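Local coordinates for protein beta-glucoside phosphorylase BglX (Unidentified, PDB 5VQE) that probably cleaves beta-glucosides by phosphorolysis, transferring the glucosyl unit to phosphate, and binds a fluorinated glucose in its family 3 glycoside hydrolase barrel, at residues A[36-41]-A[317-322]; A[57-62]-A[85-90]; A[304-309]-A[327-332]. All coordinates share one frame; numbering follows the deposited sequence.

Overall arrangement
From the N terminus the chain enters strand 38-42 and passes to strand 61-64, whose pairing with strand 88-91 in contact 2 closes a short loop through helix 69-82. Much later helix 301-310 leads into strand 316-317, where contact 1 returns the chain to strand 38-42, so that contact 2 is nested inside this long loop. Contact 3 joins helices 301-310 and 322-335 on both sides of that return in sequence and therefore crosses contact 1. Contacts 1 and 2 share one parallel sheet, with backbone hydrogen bonds pairing I38 with G60 and E40 with A61. Contact 3 packs beside contact 1 through I38 and L329 but does not touch contact 2.

Contact 1. Residues A[36-41]-A[317-322]. With G2F (2-deoxy-2-fluoro-alpha-D-glucopyranose), chain B.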
# COMPACT_ATOMS: atom_id res chain seq x y z
N GLN A 36 -14.80 20.69 1.83
CA GLN A 36 -15.17 19.30 1.56
C GLN A 36 -14.19 18.62 0.62
O GLN A 36 -14.04 17.39 0.66
CB GLN A 36 -16.58 19.23 0.96
CG GLN A 36 -17.71 19.42 1.96
CD GLN A 36 -17.73 18.34 3.02
OE1 GLN A 36 -17.95 17.17 2.73
NE2 GLN A 36 -17.46 18.74 4.27
N LEU A 37 -13.52 19.38 -0.24
CA LEU A 37 -12.58 18.82 -1.20
C LEU A 37 -11.33 18.26 -0.55
O LEU A 37 -10.58 17.54 -1.21
CB LEU A 37 -12.16 19.87 -2.22
CG LEU A 37 -13.24 20.61 -3.00
CD1 LEU A 37 -12.60 21.67 -3.84
CD2 LEU A 37 -14.04 19.67 -3.88
N ILE A 38 -11.06 18.61 0.71
CA ILE A 38 -9.74 18.39 1.32
C ILE A 38 -9.82 17.23 2.31
O ILE A 38 -10.69 17.19 3.18
CB ILE A 38 -9.23 19.66 2.03
CG1 ILE A 38 -9.00 20.78 1.02
CG2 ILE A 38 -7.93 19.36 2.78
CD1 ILE A 38 -8.79 22.15 1.65
N CYS A 39 -8.89 16.29 2.17
CA CYS A 39 -8.61 15.31 3.21
C CYS A 39 -7.36 15.74 3.97
O CYS A 39 -6.32 16.01 3.36
CB CYS A 39 -8.39 13.92 2.62
SG CYS A 39 -7.93 12.73 3.87
N GLU A 40 -7.46 15.80 5.30
CA GLU A 40 -6.35 16.19 6.15
C GLU A 40 -5.75 14.97 6.86
O GLU A 40 -6.48 14.11 7.35
CB GLU A 40 -6.80 17.21 7.19
CG GLU A 40 -6.89 18.62 6.67
CD GLU A 40 -5.52 19.20 6.30
OE1 GLU A 40 -4.56 19.04 7.09
OE2 GLU A 40 -5.41 19.79 5.21
N ILE A 41 -4.43 14.93 6.93
CA ILE A 41 -3.73 13.84 7.61
C ILE A 41 -3.77 14.08 9.12
O ILE A 41 -3.78 15.22 9.59
CB ILE A 41 -2.29 13.71 7.09
CG1 ILE A 41 -1.72 12.34 7.44
CG2 ILE A 41 -1.40 14.83 7.64
CD1 ILE A 41 -0.40 12.04 6.73
N THR A 317 -5.83 15.15 -1.51
CA THR A 317 -5.38 14.37 -0.36
C THR A 317 -4.20 15.09 0.29
O THR A 317 -3.07 15.05 -0.22
CB THR A 317 -5.03 12.95 -0.78
OG1 THR A 317 -6.19 12.37 -1.39
CG2 THR A 317 -4.61 12.10 0.41
N PHE A 318 -4.48 15.78 1.39
CA PHE A 318 -3.49 16.40 2.27
C PHE A 318 -3.10 17.78 1.77
O PHE A 318 -3.16 18.07 0.57
CB PHE A 318 -2.22 15.55 2.42
CG PHE A 318 -2.47 14.15 2.87
CD1 PHE A 318 -3.68 13.79 3.45
CD2 PHE A 318 -1.48 13.18 2.72
CE1 PHE A 318 -3.90 12.48 3.86
CE2 PHE A 318 -1.70 11.88 3.13
CZ PHE A 318 -2.90 11.53 3.71
N THR A 319 -2.69 18.63 2.71
CA THR A 319 -2.23 19.97 2.43
C THR A 319 -0.76 20.09 2.83
O THR A 319 -0.22 19.24 3.55
CB THR A 319 -3.04 21.02 3.20
OG1 THR A 319 -3.01 20.72 4.60
CG2 THR A 319 -4.49 21.05 2.71
N LEU A 320 -0.12 21.15 2.35
CA LEU A 320 1.26 21.46 2.70
C LEU A 320 1.25 22.53 3.79
O LEU A 320 1.34 22.21 4.98
CB LEU A 320 2.02 21.91 1.45
CG LEU A 320 3.51 22.24 1.54
CD1 LEU A 320 4.27 21.04 2.06
CD2 LEU A 320 4.02 22.67 0.17
N ASN A 321 1.10 23.79 3.39
CA ASN A 321 0.70 24.84 4.31
C ASN A 321 -0.81 25.01 4.19
O ASN A 321 -1.29 25.42 3.12
CB ASN A 321 1.41 26.15 3.99
CG ASN A 321 1.08 27.25 4.98
OD1 ASN A 321 0.11 27.99 4.80
ND2 ASN A 321 1.88 27.36 6.03
N PRO A 322 -1.60 24.69 5.22
CA PRO A 322 -3.06 24.64 5.02
C PRO A 322 -3.70 26.00 4.78
O PRO A 322 -4.65 26.08 3.99
CB PRO A 322 -3.58 23.99 6.31
CG PRO A 322 -2.48 24.12 7.30
CD PRO A 322 -1.20 24.16 6.53
C1 G2F B . 0.12 8.68 -1.77
C2 G2F B . 0.52 7.18 -1.96
C3 G2F B . -0.75 6.32 -1.72
C4 G2F B . -1.34 6.66 -0.32
C5 G2F B . -1.65 8.20 -0.29
C6 G2F B . -2.18 8.63 1.14
O3 G2F B . -0.34 4.98 -1.66
O4 G2F B . -2.56 5.99 -0.20
O5 G2F B . -0.44 8.90 -0.50
O6 G2F B . -1.27 8.18 2.10
F2 G2F B . 0.97 6.98 -3.22
O HOH W 1 -2.97 17.18 5.65
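I41 lies over one face of the F318 ring, its CB 3.9 Å from the ring centroid and 15° off the ring normal, a CH-pi contact. With CG1 anti to the backbone N (chi1 -162°), the I41 chain continues across the ring and brings CD1 to 3.8 Å from F318 CE2. T317 CG2 sits over the centre of the opposite face, clamping the ring. At its edge, C39 SG comes to 4.0 Å from F318 CE1 as a sulfur-aromatic contact. C6 of the bound fluoroglucose approaches F318 CE2 obliquely, at 3.8 Å, in the sugar pocket that this ring lines. The E40 chain bends at chi2 (-67°) across T319, whose OG1 donates to the syn lone pair of E40 OE2 at 2.6 Å. F318 N bonds to C39 O at 2.7 Å, and a water accepts from both I41 N and T319 N. The C39-T317 bridge is parallel, consistent with the last strand of a TIM barrel meeting the first to close it. Strand 61-64 flanks strand 38-42 on its other edge and sends M63 against both I41 and F318, while helix 322-335 packs on I38.

Contact 2. Residues A[57-62]-A[85-90]; sequences FLPGAV and IPLLIA
V62 uses both its N-H and its C=O on strand 88-91: V62 N donates to L88 O at 3.0 Å, and V62 O accepts from A90 N at 2.8 Å with a nearly straight N-H...O angle of 174°. One step earlier, L88 N reaches G60 O in a longer bond of 3.3 Å, completing a parallel ladder in which A61 pairs with L88 and V62 with I89. Side chains alternate across it. On one face the A61 and L88 CB atoms meet at 3.8 Å. On the other, V62 and I89 lie side by side and point the same way, V62 CG2 being 4.1 Å from I89 CG1. Before the ladder begins, L87 reaches across to the incoming loop: CG stands anti to its own carbonyl carbon (chi1 -63°), which brings L87 CD2 to 3.4 Å from P59 O and also near A61 N. A water close to both P59 O and I85 O lies where the two chains spread apart. In the second shell, K354 NZ bonds to G60 O and P86 O, drawing the two loop ends together, while Q80 OE1 takes L87 N and N142 OD1 takes I89 N. The pairing belongs to a beta-alpha-beta crossover of the TIM barrel. Its helix 69-82 covers the face bearing V62 and I89, through L79 on V62 and T76 and Q80 on I89, and strand 38-42 continues the sheet beyond A61.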
# COMPACT_ATOMS: atom_id res chain seq x y z
N PHE A 57 -10.33 25.56 7.80
CA PHE A 57 -11.43 25.18 6.93
C PHE A 57 -12.05 23.93 7.55
O PHE A 57 -11.51 23.36 8.49
CB PHE A 57 -10.95 24.92 5.50
CG PHE A 57 -9.76 24.02 5.42
CD1 PHE A 57 -8.49 24.54 5.25
CD2 PHE A 57 -9.90 22.64 5.51
CE1 PHE A 57 -7.38 23.73 5.18
CE2 PHE A 57 -8.80 21.81 5.43
CZ PHE A 57 -7.54 22.36 5.27
N LEU A 58 -13.18 23.52 6.99
CA LEU A 58 -13.87 22.34 7.48
C LEU A 58 -13.67 21.20 6.48
O LEU A 58 -14.29 21.20 5.40
CB LEU A 58 -15.36 22.64 7.68
CG LEU A 58 -15.60 23.80 8.66
CD1 LEU A 58 -17.10 24.16 8.78
CD2 LEU A 58 -15.01 23.53 10.05
N PRO A 59 -12.80 20.23 6.77
CA PRO A 59 -12.41 19.26 5.74
C PRO A 59 -13.51 18.25 5.46
O PRO A 59 -14.42 18.03 6.26
CB PRO A 59 -11.17 18.58 6.33
CG PRO A 59 -11.38 18.67 7.80
CD PRO A 59 -12.09 19.99 8.04
N GLY A 60 -13.39 17.61 4.30
CA GLY A 60 -14.34 16.58 3.92
C GLY A 60 -13.94 15.20 4.43
O GLY A 60 -14.80 14.31 4.52
N ALA A 61 -12.67 15.01 4.76
CA ALA A 61 -12.16 13.71 5.18
C ALA A 61 -10.88 13.90 5.98
O ALA A 61 -10.27 14.97 5.98
CB ALA A 61 -11.90 12.80 3.97
N VAL A 62 -10.50 12.83 6.70
CA VAL A 62 -9.18 12.73 7.32
C VAL A 62 -8.63 11.34 7.03
O VAL A 62 -9.38 10.41 6.71
CB VAL A 62 -9.21 12.97 8.84
CG1 VAL A 62 -9.72 14.37 9.15
CG2 VAL A 62 -10.08 11.93 9.54
N ILE A 85 -20.73 18.25 8.78
CA ILE A 85 -20.85 17.19 7.78
C ILE A 85 -20.00 16.02 8.25
O ILE A 85 -18.81 16.21 8.52
CB ILE A 85 -20.39 17.66 6.39
CG1 ILE A 85 -21.08 18.96 5.97
CG2 ILE A 85 -20.63 16.56 5.37
CD1 ILE A 85 -22.59 18.88 5.88
N PRO A 86 -20.55 14.81 8.36
CA PRO A 86 -19.71 13.66 8.74
C PRO A 86 -18.50 13.53 7.83
O PRO A 86 -18.57 13.80 6.63
CB PRO A 86 -20.65 12.46 8.60
CG PRO A 86 -22.00 13.01 8.75
CD PRO A 86 -21.96 14.41 8.20
N LEU A 87 -17.41 13.05 8.40
CA LEU A 87 -16.15 12.86 7.69
C LEU A 87 -16.06 11.47 7.08
O LEU A 87 -16.47 10.49 7.70
CB LEU A 87 -14.97 13.04 8.64
CG LEU A 87 -14.79 14.42 9.28
CD1 LEU A 87 -13.98 14.32 10.57
CD2 LEU A 87 -14.12 15.35 8.30
N LEU A 88 -15.48 11.39 5.88
CA LEU A 88 -14.85 10.15 5.46
C LEU A 88 -13.55 10.00 6.23
O LEU A 88 -12.79 10.96 6.36
CB LEU A 88 -14.59 10.14 3.96
CG LEU A 88 -15.83 10.19 3.06
CD1 LEU A 88 -15.40 10.37 1.63
CD2 LEU A 88 -16.68 8.95 3.21
N ILE A 89 -13.32 8.81 6.78
CA ILE A 89 -12.14 8.54 7.61
C ILE A 89 -11.35 7.44 6.92
O ILE A 89 -11.79 6.28 6.89
CB ILE A 89 -12.53 8.14 9.05
CG1 ILE A 89 -13.26 9.30 9.74
CG2 ILE A 89 -11.29 7.79 9.85
CD1 ILE A 89 -13.86 8.94 11.07
N ALA A 90 -10.19 7.79 6.38
CA ALA A 90 -9.40 6.90 5.56
C ALA A 90 -8.19 6.36 6.32
O ALA A 90 -7.77 6.89 7.35
CB ALA A 90 -8.92 7.62 4.29
O HOH W 2 -16.88 16.77 6.42

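Contact 3. Residues A[304-309]-A[327-332]; sequences ALPTSI and KALQEG
L329 reaches from helix 322-335 into the kinked turn of helix 301-310 around P306. Its CB leaves the helix without heading for the neighbour; CG, placed anti to the carbonyl carbon (chi1 -72°), swings the chain over, and the two methyls then part company. CD2 goes to residues 304-309, where it settles against the backbone at the L305-P306 junction: L329 CD2 is 3.8 Å from P306 N and 3.9 Å from L305 C. The same methyl touches L305 CB at 4.1 Å and the proline ring at P306 CD. CD1 turns instead to the outer face of the barrel sheet and packs on I38 of the first strand.

Between these helices the chain runs through strand 316-317, so the contact pairs the helices before and after the last strand of the TIM barrel. L316 of that strand lies beneath both, touched by L305, S308 and I309 from one helix and by L329 from the other. The short helix segments approach to 8.5 Å between axes and cross at -61°, with no hydrogen bond between them.

The rest of the interface is equally apolar. L305 CD1 meets A328 CB at 4.3 Å, one turn before G332. The P306 ring lies against the backbone at G332, P306 CG being 4.0 Å from G332 CA, and close approach is possible because glycine puts no side chain between them. P306 CG also comes near A328 O, which is already engaged within its own helix by G332 N. P306 itself has no N-H to give to the preceding turn, and helix 301-310 is kinked at that point. Farther out, L338 from the loop following helix 322-335 packs on P306 and I309.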
# COMPACT_ATOMS: atom_id res chain seq x y z
N ALA A 304 -2.03 24.59 -9.14
CA ALA A 304 -2.22 23.14 -9.21
C ALA A 304 -3.47 22.70 -8.45
O ALA A 304 -4.25 21.88 -8.94
CB ALA A 304 -1.00 22.41 -8.68
N LEU A 305 -3.65 23.21 -7.23
CA LEU A 305 -4.72 22.70 -6.38
C LEU A 305 -6.09 22.86 -7.01
O LEU A 305 -6.81 21.85 -7.12
CB LEU A 305 -4.62 23.36 -4.99
CG LEU A 305 -3.29 23.07 -4.26
CD1 LEU A 305 -3.22 23.78 -2.92
CD2 LEU A 305 -3.05 21.58 -4.03
N PRO A 306 -6.51 24.04 -7.48
CA PRO A 306 -7.81 24.11 -8.16
C PRO A 306 -7.81 23.39 -9.49
O PRO A 306 -8.85 22.87 -9.91
CB PRO A 306 -8.03 25.61 -8.34
CG PRO A 306 -6.67 26.21 -8.30
CD PRO A 306 -5.87 25.36 -7.37
N THR A 307 -6.66 23.31 -10.17
CA THR A 307 -6.61 22.65 -11.47
C THR A 307 -6.85 21.15 -11.33
O THR A 307 -7.51 20.55 -12.19
CB THR A 307 -5.27 22.93 -12.15
OG1 THR A 307 -5.18 24.32 -12.49
CG2 THR A 307 -5.11 22.09 -13.42
N SER A 308 -6.34 20.52 -10.27
CA SER A 308 -6.64 19.11 -10.07
C SER A 308 -8.14 18.88 -10.04
O SER A 308 -8.66 17.98 -10.69
CB SER A 308 -6.00 18.58 -8.78
OG SER A 308 -4.59 18.53 -8.88
N ILE A 309 -8.86 19.72 -9.28
CA ILE A 309 -10.30 19.56 -9.17
C ILE A 309 -10.97 19.84 -10.51
O ILE A 309 -11.83 19.08 -10.96
CB ILE A 309 -10.86 20.47 -8.07
CG1 ILE A 309 -10.17 20.21 -6.73
CG2 ILE A 309 -12.36 20.27 -7.93
CD1 ILE A 309 -10.26 18.76 -6.24
N LYS A 327 -6.40 29.15 0.68
CA LYS A 327 -6.44 30.42 -0.05
C LYS A 327 -6.28 30.20 -1.54
O LYS A 327 -6.94 30.87 -2.35
CB LYS A 327 -5.35 31.35 0.49
CG LYS A 327 -5.08 32.57 -0.36
CD LYS A 327 -4.22 33.58 0.42
CE LYS A 327 -3.70 34.71 -0.46
NZ LYS A 327 -2.67 35.53 0.24
N ALA A 328 -5.41 29.26 -1.95
CA ALA A 328 -5.27 28.95 -3.37
C ALA A 328 -6.58 28.44 -3.96
O ALA A 328 -6.93 28.78 -5.10
CB ALA A 328 -4.16 27.92 -3.58
N LEU A 329 -7.30 27.61 -3.21
CA LEU A 329 -8.59 27.13 -3.69
C LEU A 329 -9.61 28.26 -3.75
O LEU A 329 -10.38 28.36 -4.72
CB LEU A 329 -9.10 26.00 -2.80
CG LEU A 329 -8.36 24.67 -2.92
CD1 LEU A 329 -8.83 23.75 -1.80
CD2 LEU A 329 -8.59 24.03 -4.26
N GLN A 330 -9.65 29.12 -2.74
CA GLN A 330 -10.57 30.26 -2.77
C GLN A 330 -10.32 31.12 -4.00
O GLN A 330 -11.25 31.52 -4.70
CB GLN A 330 -10.42 31.10 -1.50
CG GLN A 330 -10.89 30.46 -0.21
CD GLN A 330 -10.61 31.35 0.99
OE1 GLN A 330 -9.50 31.86 1.14
NE2 GLN A 330 -11.60 31.55 1.83
N GLU A 331 -9.05 31.43 -4.26
CA GLU A 331 -8.70 32.30 -5.37
C GLU A 331 -8.89 31.61 -6.71
O GLU A 331 -9.29 32.26 -7.68
CB GLU A 331 -7.27 32.80 -5.20
CG GLU A 331 -7.15 33.79 -4.04
CD GLU A 331 -5.74 34.26 -3.77
OE1 GLU A 331 -4.82 33.84 -4.50
OE2 GLU A 331 -5.57 35.05 -2.82
N GLY A 332 -8.63 30.30 -6.77
CA GLY A 332 -8.91 29.54 -7.99
C GLY A 332 -10.39 29.54 -8.34
O GLY A 332 -10.75 29.62 -9.52